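Local coordinates for acyl-coenzyme A oxidase 3 (Yarrowia lipolytica, PDB 5YS9), which oxidises acyl-CoA substrates of different chain lengths to (2E)-enoyl-CoA with FAD as cofactor, passing electrons to O2 to give H2O2 in peroxisomal fatty acid beta-oxidation, at residues 176-181 / 185-190; 281-284 / 288-291; 436-441 / 661-666. One frame throughout, in Å; residues are numbered along the deposited sequence.

Contact 1 (176-181 / 185-190)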
loop_
_atom_site.group_PDB
_atom_site.type_symbol
_atom_site.label_atom_id
_atom_site.label_comp_id
_atom_site.label_asym_id
_atom_site.label_seq_id
_atom_site.Cartn_x
_atom_site.Cartn_y
_atom_site.Cartn_z
ATOM N N THR A 176 24.961 3.282 -22.303
ATOM C CA THR A 176 25.657 2.137 -22.920
ATOM C C THR A 176 25.869 2.461 -24.388
ATOM O O THR A 176 24.972 2.986 -25.036
ATOM C CB THR A 176 24.895 0.805 -22.767
ATOM O OG1 THR A 176 24.619 0.579 -21.379
ATOM C CG2 THR A 176 25.746 -0.349 -23.263
ATOM N N THR A 177 27.060 2.151 -24.885
ATOM C CA THR A 177 27.488 2.550 -26.230
ATOM C C THR A 177 27.704 1.382 -27.141
ATOM O O THR A 177 28.119 0.318 -26.686
ATOM C CB THR A 177 28.805 3.344 -26.216
ATOM O OG1 THR A 177 29.883 2.530 -25.724
ATOM C CG2 THR A 177 28.653 4.593 -25.408
ATOM N N ALA A 178 27.455 1.617 -28.433
ATOM C CA ALA A 178 27.606 0.648 -29.508
ATOM C C ALA A 178 28.426 1.352 -30.618
ATOM O O ALA A 178 27.902 2.181 -31.363
ATOM C CB ALA A 178 26.214 0.238 -30.021
ATOM N N THR A 179 29.707 1.045 -30.719
ATOM C CA THR A 179 30.590 1.830 -31.562
ATOM C C THR A 179 30.905 1.057 -32.830
ATOM O O THR A 179 31.378 -0.069 -32.733
ATOM C CB THR A 179 31.865 2.193 -30.798
ATOM O OG1 THR A 179 31.504 2.967 -29.652
ATOM C CG2 THR A 179 32.735 3.049 -31.645
ATOM N N TYR A 180 30.626 1.626 -34.009
ATOM C CA TYR A 180 30.849 0.895 -35.259
ATOM C C TYR A 180 32.351 0.886 -35.553
ATOM O O TYR A 180 32.998 1.917 -35.438
ATOM C CB TYR A 180 30.042 1.489 -36.446
ATOM C CG TYR A 180 30.235 0.719 -37.763
ATOM C CD1 TYR A 180 29.850 -0.611 -37.877
ATOM C CD2 TYR A 180 30.833 1.313 -38.873
ATOM C CE1 TYR A 180 30.050 -1.323 -39.043
ATOM C CE2 TYR A 180 31.024 0.612 -40.061
ATOM C CZ TYR A 180 30.638 -0.705 -40.140
ATOM O OH TYR A 180 30.826 -1.429 -41.291
ATOM N N ILE A 181 32.869 -0.289 -35.881
ATOM C CA ILE A 181 34.206 -0.439 -36.402
ATOM C C ILE A 181 34.107 -0.962 -37.824
ATOM O O ILE A 181 33.680 -2.075 -38.049
ATOM C CB ILE A 181 34.991 -1.446 -35.564
ATOM C CG1 ILE A 181 34.931 -1.060 -34.099
ATOM C CG2 ILE A 181 36.428 -1.518 -36.023
ATOM C CD1 ILE A 181 35.208 0.400 -33.864
ATOM N N ASP A 185 33.610 -4.683 -39.485
ATOM C CA ASP A 185 32.169 -4.660 -39.666
ATOM C C ASP A 185 31.402 -5.090 -38.412
ATOM O O ASP A 185 30.491 -5.898 -38.472
ATOM C CB ASP A 185 31.769 -5.510 -40.859
ATOM C CG ASP A 185 30.437 -5.124 -41.409
ATOM O OD1 ASP A 185 30.048 -3.963 -41.248
ATOM O OD2 ASP A 185 29.772 -5.976 -41.996
ATOM N N GLU A 186 31.809 -4.546 -37.277
ATOM C CA GLU A 186 31.287 -4.897 -35.970
ATOM C C GLU A 186 30.812 -3.679 -35.168
ATOM O O GLU A 186 31.175 -2.537 -35.453
ATOM C CB GLU A 186 32.386 -5.630 -35.199
ATOM C CG GLU A 186 32.687 -7.044 -35.718
ATOM C CD GLU A 186 33.701 -7.785 -34.844
ATOM O OE1 GLU A 186 34.710 -7.178 -34.424
ATOM O OE2 GLU A 186 33.487 -8.980 -34.563
ATOM N N PHE A 187 29.964 -3.936 -34.177
ATOM C CA PHE A 187 29.749 -2.990 -33.081
ATOM C C PHE A 187 30.507 -3.448 -31.836
ATOM O O PHE A 187 30.577 -4.633 -31.557
ATOM C CB PHE A 187 28.270 -2.815 -32.750
ATOM C CG PHE A 187 27.495 -2.130 -33.823
ATOM C CD1 PHE A 187 27.663 -0.777 -34.045
ATOM C CD2 PHE A 187 26.602 -2.846 -34.617
ATOM C CE1 PHE A 187 26.940 -0.142 -35.030
ATOM C CE2 PHE A 187 25.889 -2.221 -35.619
ATOM C CZ PHE A 187 26.052 -0.861 -35.825
ATOM N N ILE A 188 31.076 -2.479 -31.121
ATOM C CA ILE A 188 31.592 -2.664 -29.791
ATOM C C ILE A 188 30.540 -2.141 -28.803
ATOM O O ILE A 188 30.306 -0.931 -28.730
ATOM C CB ILE A 188 32.900 -1.896 -29.584
ATOM C CG1 ILE A 188 33.952 -2.351 -30.621
ATOM C CG2 ILE A 188 33.428 -2.110 -28.160
ATOM C CD1 ILE A 188 35.314 -1.656 -30.453
ATOM N N ILE A 189 29.950 -3.059 -28.027
ATOM C CA ILE A 189 29.024 -2.722 -26.952
ATOM C C ILE A 189 29.782 -2.519 -25.634
ATOM O O ILE A 189 30.498 -3.430 -25.179
ATOM C CB ILE A 189 27.963 -3.800 -26.729
ATOM C CG1 ILE A 189 27.297 -4.235 -28.073
ATOM C CG2 ILE A 189 26.938 -3.291 -25.719
ATOM C CD1 ILE A 189 26.816 -3.090 -28.956
ATOM N N ASN A 190 29.639 -1.324 -25.040
ATOM C CA ASN A 190 30.407 -0.970 -23.865
ATOM C C ASN A 190 29.584 -0.227 -22.821
ATOM O O ASN A 190 28.833 0.712 -23.126
ATOM C CB ASN A 190 31.688 -0.178 -24.208
ATOM C CG ASN A 190 32.683 -0.145 -23.053
ATOM O OD1 ASN A 190 33.275 -1.188 -22.664
ATOM N ND2 ASN A 190 32.834 1.036 -22.450
#
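Strands 177-181 and 186-190 form an antiparallel beta hairpin in the acyl-CoA dehydrogenase middle domain, with T177-N190, T179-I188 and I181-E186 as its hydrogen-bonded pairs. At the turn end both D185 and E186 lie opposite I181, a G1 beta bulge; D185 takes the positive phi of 56° that this bulge needs, which aspartate accepts more readily than most residues. The bonds I181 N to E186 O (2.8 Å) and E186 N to I181 O (3.2 Å) hold the register there.

A178, Y180, F187 and I189 share the buried face. The CD1 methyl of I189 settles 3.5 Å from A178 CB, where a small residue suits the close approach. Y180 turns its edge to the face of F187, the planes 60° apart, and Y180 CB lies 3.8 Å from F187 CE1; F229 of strand 222-232 meets F187 edge-to-face as well. On the other face, which is less buried, I181 CG1 packs 3.7 Å from I188 CD1, while E186 forms a salt bridge with R270.

The Y180 ring, its CG swung opposite the backbone N (chi1 -179°), reaches along the strand to the bulge. D185 is salt-bridged to R273 through OD2, and its OD1 is met on the anti side, somewhat out of the carboxylate plane: Y180 OH donates to D185 OD1 over 2.7 Å.

Contact 2 (281-284 / 288-291)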
loop_
_atom_site.group_PDB
_atom_site.type_symbol
_atom_site.label_atom_id
_atom_site.label_comp_id
_atom_site.label_asym_id
_atom_site.label_seq_id
_atom_site.Cartn_x
_atom_site.Cartn_y
_atom_site.Cartn_z
ATOM N N ALA A 281 16.080 2.093 -38.401
ATOM C CA ALA A 281 17.375 2.718 -38.589
ATOM C C ALA A 281 18.328 1.701 -39.185
ATOM O O ALA A 281 18.410 0.575 -38.677
ATOM C CB ALA A 281 17.896 3.225 -37.258
ATOM N N LYS A 282 19.067 2.102 -40.236
ATOM C CA LYS A 282 19.988 1.202 -40.958
ATOM C C LYS A 282 21.391 1.800 -41.014
ATOM O O LYS A 282 21.531 3.006 -41.103
ATOM C CB LYS A 282 19.504 0.917 -42.391
ATOM C CG LYS A 282 17.989 0.833 -42.555
ATOM C CD LYS A 282 17.608 0.736 -44.015
ATOM C CE LYS A 282 16.118 0.449 -44.188
ATOM N NZ LYS A 282 15.729 -0.844 -43.548
ATOM N N VAL A 283 22.395 0.918 -40.983
ATOM C CA VAL A 283 23.809 1.241 -41.018
ATOM C C VAL A 283 24.414 0.300 -42.075
ATOM O O VAL A 283 24.248 -0.911 -41.994
ATOM C CB VAL A 283 24.521 1.025 -39.646
ATOM C CG1 VAL A 283 26.014 1.322 -39.727
ATOM C CG2 VAL A 283 23.903 1.899 -38.572
ATOM N N SER A 284 25.075 0.870 -43.083
ATOM C CA SER A 284 25.631 0.093 -44.182
ATOM C C SER A 284 27.001 -0.383 -43.747
ATOM O O SER A 284 27.519 0.060 -42.707
ATOM C CB SER A 284 25.773 0.950 -45.442
ATOM O OG SER A 284 26.763 1.960 -45.270
ATOM N N LYS A 288 27.443 4.335 -43.345
ATOM C CA LYS A 288 26.436 5.364 -43.605
ATOM C C LYS A 288 25.145 4.960 -42.883
ATOM O O LYS A 288 24.712 3.801 -42.979
ATOM C CB LYS A 288 26.232 5.594 -45.122
ATOM C CG LYS A 288 27.176 6.628 -45.747
ATOM C CD LYS A 288 28.642 6.508 -45.286
ATOM C CE LYS A 288 29.599 7.440 -46.028
ATOM N NZ LYS A 288 29.523 7.257 -47.508
ATOM N N VAL A 289 24.561 5.935 -42.178
ATOM C CA VAL A 289 23.377 5.786 -41.339
ATOM C C VAL A 289 22.189 6.465 -42.026
ATOM O O VAL A 289 22.325 7.612 -42.457
ATOM C CB VAL A 289 23.604 6.459 -39.962
ATOM C CG1 VAL A 289 22.379 6.348 -39.056
ATOM C CG2 VAL A 289 24.855 5.904 -39.283
ATOM N N SER A 290 21.056 5.746 -42.103
ATOM C CA SER A 290 19.786 6.205 -42.666
ATOM C C SER A 290 18.641 5.870 -41.710
ATOM O O SER A 290 18.686 4.866 -41.023
ATOM C CB SER A 290 19.519 5.526 -44.011
ATOM O OG SER A 290 20.254 4.315 -44.127
ATOM N N GLN A 291 17.624 6.722 -41.680
ATOM C CA GLN A 291 16.426 6.563 -40.844
ATOM C C GLN A 291 15.183 6.963 -41.669
ATOM O O GLN A 291 14.685 8.072 -41.489
ATOM C CB GLN A 291 16.554 7.391 -39.543
ATOM C CG GLN A 291 17.735 6.888 -38.683
ATOM C CD GLN A 291 17.905 7.495 -37.279
ATOM O OE1 GLN A 291 19.016 7.949 -36.918
ATOM N NE2 GLN A 291 16.841 7.443 -36.467
#
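V283 and V289 face each other as the non-hydrogen-bonded pair of a short antiparallel beta hairpin, the two-stranded ribbon formed by 282-283 and 289-290. This is its packed side. The two valines lie side by side and point the same way, with V283 CG2 4.2 Å from V289 CG2. Their compact branched chains suit a shallow apolar layer: V283 rests on L217, M276 and M278, and V289 on V219 and Y224, so the ribbon is laid against strands 210-219 and 222-232. A281 continues this layer over K227, its CB 3.9 Å from the CG of Q291.

Between the strands the backbone is firmly joined. K282 and S290 make the hydrogen-bonded pair, K282 N to S290 O (2.9 Å) and S290 N to K282 O (3.0 Å), the first almost straight at 174°. Toward the turn S284 N donates to K288 O at 3.0 Å. The reciprocal position is filled by a side chain: K288 N donates to S284 OG at 3.1 Å, instead of to the carbonyl. A chi1 of 67° sets this hydroxyl between the backbone N and C of its own residue, leaning across to the facing strand, and T286 OG1 bonds to it too.

The other side is looser. K282 and S290 meet there only loosely, K282 CB standing 3.9 Å from S290 OG, and the lysine carries its amine away to the carbonyl of M278. K288, which is exposed, likewise runs outward from the ribbon. Thus cohesion comes mainly from backbone polarity, with a serine hydroxyl substituting for a carbonyl at the turn, while apolar contact fixes one side of the hairpin to the sheet and lysines suit the side facing solvent.

Contact 3 (436-441 / 661-666)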
loop_
_atom_site.group_PDB
_atom_site.type_symbol
_atom_site.label_atom_id
_atom_site.label_comp_id
_atom_site.label_asym_id
_atom_site.label_seq_id
_atom_site.Cartn_x
_atom_site.Cartn_y
_atom_site.Cartn_z
ATOM N N SER A 436 -3.520 -12.499 6.873
ATOM C CA SER A 436 -3.130 -13.886 6.651
ATOM C C SER A 436 -2.616 -14.033 5.240
ATOM O O SER A 436 -3.340 -13.765 4.288
ATOM C CB SER A 436 -4.285 -14.881 6.872
ATOM O OG SER A 436 -4.001 -16.132 6.230
ATOM N N GLY A 437 -1.375 -14.478 5.095
ATOM C CA GLY A 437 -0.815 -14.736 3.764
ATOM C C GLY A 437 -1.726 -15.569 2.837
ATOM O O GLY A 437 -1.702 -15.398 1.620
ATOM N N TYR A 438 -2.503 -16.484 3.404
ATOM C CA TYR A 438 -3.373 -17.390 2.609
ATOM C C TYR A 438 -4.556 -16.662 1.965
ATOM O O TYR A 438 -5.121 -17.144 1.005
ATOM C CB TYR A 438 -3.831 -18.630 3.455
ATOM C CG TYR A 438 -2.632 -19.304 4.061
ATOM C CD1 TYR A 438 -1.621 -19.837 3.226
ATOM C CD2 TYR A 438 -2.430 -19.333 5.450
ATOM C CE1 TYR A 438 -0.461 -20.386 3.768
ATOM C CE2 TYR A 438 -1.279 -19.900 5.989
ATOM C CZ TYR A 438 -0.312 -20.420 5.145
ATOM O OH TYR A 438 0.822 -20.970 5.665
ATOM N N ASN A 439 -4.934 -15.505 2.493
ATOM C CA ASN A 439 -5.970 -14.744 1.854
ATOM C C ASN A 439 -5.459 -13.819 0.733
ATOM O O ASN A 439 -6.241 -13.110 0.149
ATOM C CB ASN A 439 -6.799 -14.045 2.896
ATOM C CG ASN A 439 -7.575 -15.035 3.736
ATOM O OD1 ASN A 439 -8.240 -15.915 3.182
ATOM N ND2 ASN A 439 -7.467 -14.936 5.063
ATOM N N GLY A 440 -4.152 -13.853 0.432
ATOM C CA GLY A 440 -3.587 -13.349 -0.812
ATOM C C GLY A 440 -3.252 -11.881 -0.885
ATOM O O GLY A 440 -2.410 -11.481 -1.696
ATOM N N PHE A 441 -3.880 -11.067 -0.049
ATOM C CA PHE A 441 -3.642 -9.620 -0.076
ATOM C C PHE A 441 -2.156 -9.229 -0.075
ATOM O O PHE A 441 -1.731 -8.407 -0.878
ATOM C CB PHE A 441 -4.347 -8.937 1.083
ATOM C CG PHE A 441 -5.840 -9.173 1.128
ATOM C CD1 PHE A 441 -6.687 -8.510 0.254
ATOM C CD2 PHE A 441 -6.399 -10.038 2.070
ATOM C CE1 PHE A 441 -8.041 -8.730 0.287
ATOM C CE2 PHE A 441 -7.772 -10.250 2.120
ATOM C CZ PHE A 441 -8.584 -9.587 1.229
ATOM N N ALA A 661 -9.189 -24.839 7.655
ATOM C CA ALA A 661 -8.680 -25.976 6.901
ATOM C C ALA A 661 -7.349 -25.652 6.283
ATOM O O ALA A 661 -6.465 -26.498 6.299
ATOM C CB ALA A 661 -9.671 -26.457 5.822
ATOM N N LYS A 662 -7.216 -24.424 5.751
ATOM C CA LYS A 662 -6.052 -24.016 4.932
ATOM C C LYS A 662 -4.829 -23.866 5.840
ATOM O O LYS A 662 -3.735 -24.361 5.537
ATOM C CB LYS A 662 -6.345 -22.705 4.158
ATOM C CG LYS A 662 -5.891 -22.700 2.705
ATOM C CD LYS A 662 -4.410 -22.858 2.590
ATOM C CE LYS A 662 -3.904 -22.715 1.140
ATOM N NZ LYS A 662 -4.391 -23.765 0.220
ATOM N N VAL A 663 -5.042 -23.218 6.979
ATOM C CA VAL A 663 -4.005 -23.042 7.967
ATOM C C VAL A 663 -3.404 -24.364 8.455
ATOM O O VAL A 663 -2.180 -24.503 8.449
ATOM C CB VAL A 663 -4.511 -22.138 9.116
ATOM C CG1 VAL A 663 -3.763 -22.350 10.421
ATOM C CG2 VAL A 663 -4.433 -20.695 8.680
ATOM N N ASN A 664 -4.255 -25.326 8.837
ATOM C CA ASN A 664 -3.813 -26.652 9.326
ATOM C C ASN A 664 -3.185 -27.496 8.256
ATOM O O ASN A 664 -2.261 -28.190 8.547
ATOM C CB ASN A 664 -4.966 -27.420 10.006
ATOM C CG ASN A 664 -5.307 -26.823 11.361
ATOM O OD1 ASN A 664 -6.138 -25.925 11.482
ATOM N ND2 ASN A 664 -4.598 -27.254 12.367
ATOM N N GLN A 665 -3.668 -27.417 7.016
ATOM C CA GLN A 665 -3.058 -28.148 5.894
ATOM C C GLN A 665 -1.621 -27.720 5.661
ATOM O O GLN A 665 -0.764 -28.548 5.547
ATOM C CB GLN A 665 -3.848 -27.971 4.599
ATOM C CG GLN A 665 -5.101 -28.812 4.589
ATOM C CD GLN A 665 -6.181 -28.398 3.584
ATOM O OE1 GLN A 665 -7.260 -29.002 3.563
ATOM N NE2 GLN A 665 -5.913 -27.390 2.759
ATOM N N GLN A 666 -1.386 -26.424 5.632
ATOM C CA GLN A 666 -0.054 -25.863 5.439
ATOM C C GLN A 666 0.747 -25.834 6.707
ATOM O O GLN A 666 1.943 -25.673 6.631
ATOM C CB GLN A 666 -0.148 -24.416 4.958
ATOM C CG GLN A 666 -0.874 -24.203 3.644
ATOM C CD GLN A 666 -0.156 -24.918 2.524
ATOM O OE1 GLN A 666 -0.657 -25.893 2.027
ATOM N NE2 GLN A 666 1.051 -24.449 2.155
#
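The Y438 ring is met obliquely by three side chains of helix 655-666: K662 CD, V663 CG2 and Q666 CG. Y438 belongs to the 3-10 turn 437-439; just before it S436 makes an ST turn, its OG accepting from Y438 N (3.2 Å), and G440 then takes the N-cap position of helix 441-448. The contact thus joins a loop of the C-alpha1 region to a helix of the C-terminal acyl-CoA oxidase region.

With CG beside the backbone N (chi1 -53°), the ring projects from the turn to the helix. K662 and V663 sit side by side on one turn of the helix and Q666 one turn on, and they approach different atoms of the ring. The aliphatic part of K662 brings CD within 4.2 Å of Y438 CD1, while its amine goes on to S71. V663 crosses at about a right angle, its CG2 4.0 Å from Y438 CD2. Q666 bends back at chi2 (-62°), so that CG sits 3.8 Å from Y438 CE1 and the amide plane stands 70° to the ring.

A tyrosine suits this place because its carbons pack while its hydroxyl is bonded to D75 and N667, and to the backbone N of K252 of the second subunit. D75 also receives Q666 NE2 on its other carboxylate oxygen. Beside these bonds, Y438 OH touches the helix at Q666 CB, 3.6 Å away.

Overall arrangement
Contacts 1 and 2 are neighbouring hairpins, their centres about 14 Å apart, and they touch where Y180 OH lies 3.9 Å from S284 O. R273 ties them further, forming a salt bridge with D185 of contact 1 and bonding to the V283 carbonyl of contact 2, while M276 packs on both F187 and V283. Contact 3 lies far off in the helical part, its centre about 53 Å from that of contact 1 and about 58 Å from that of contact 2, at the border with the second subunit. The side chains of T176 in contact 1 and V663 in contact 3 nevertheless lie about 11 and 12 Å from a bound FAD, without touching it, and segment 436-441 directly follows Y435 of an FAD pocket.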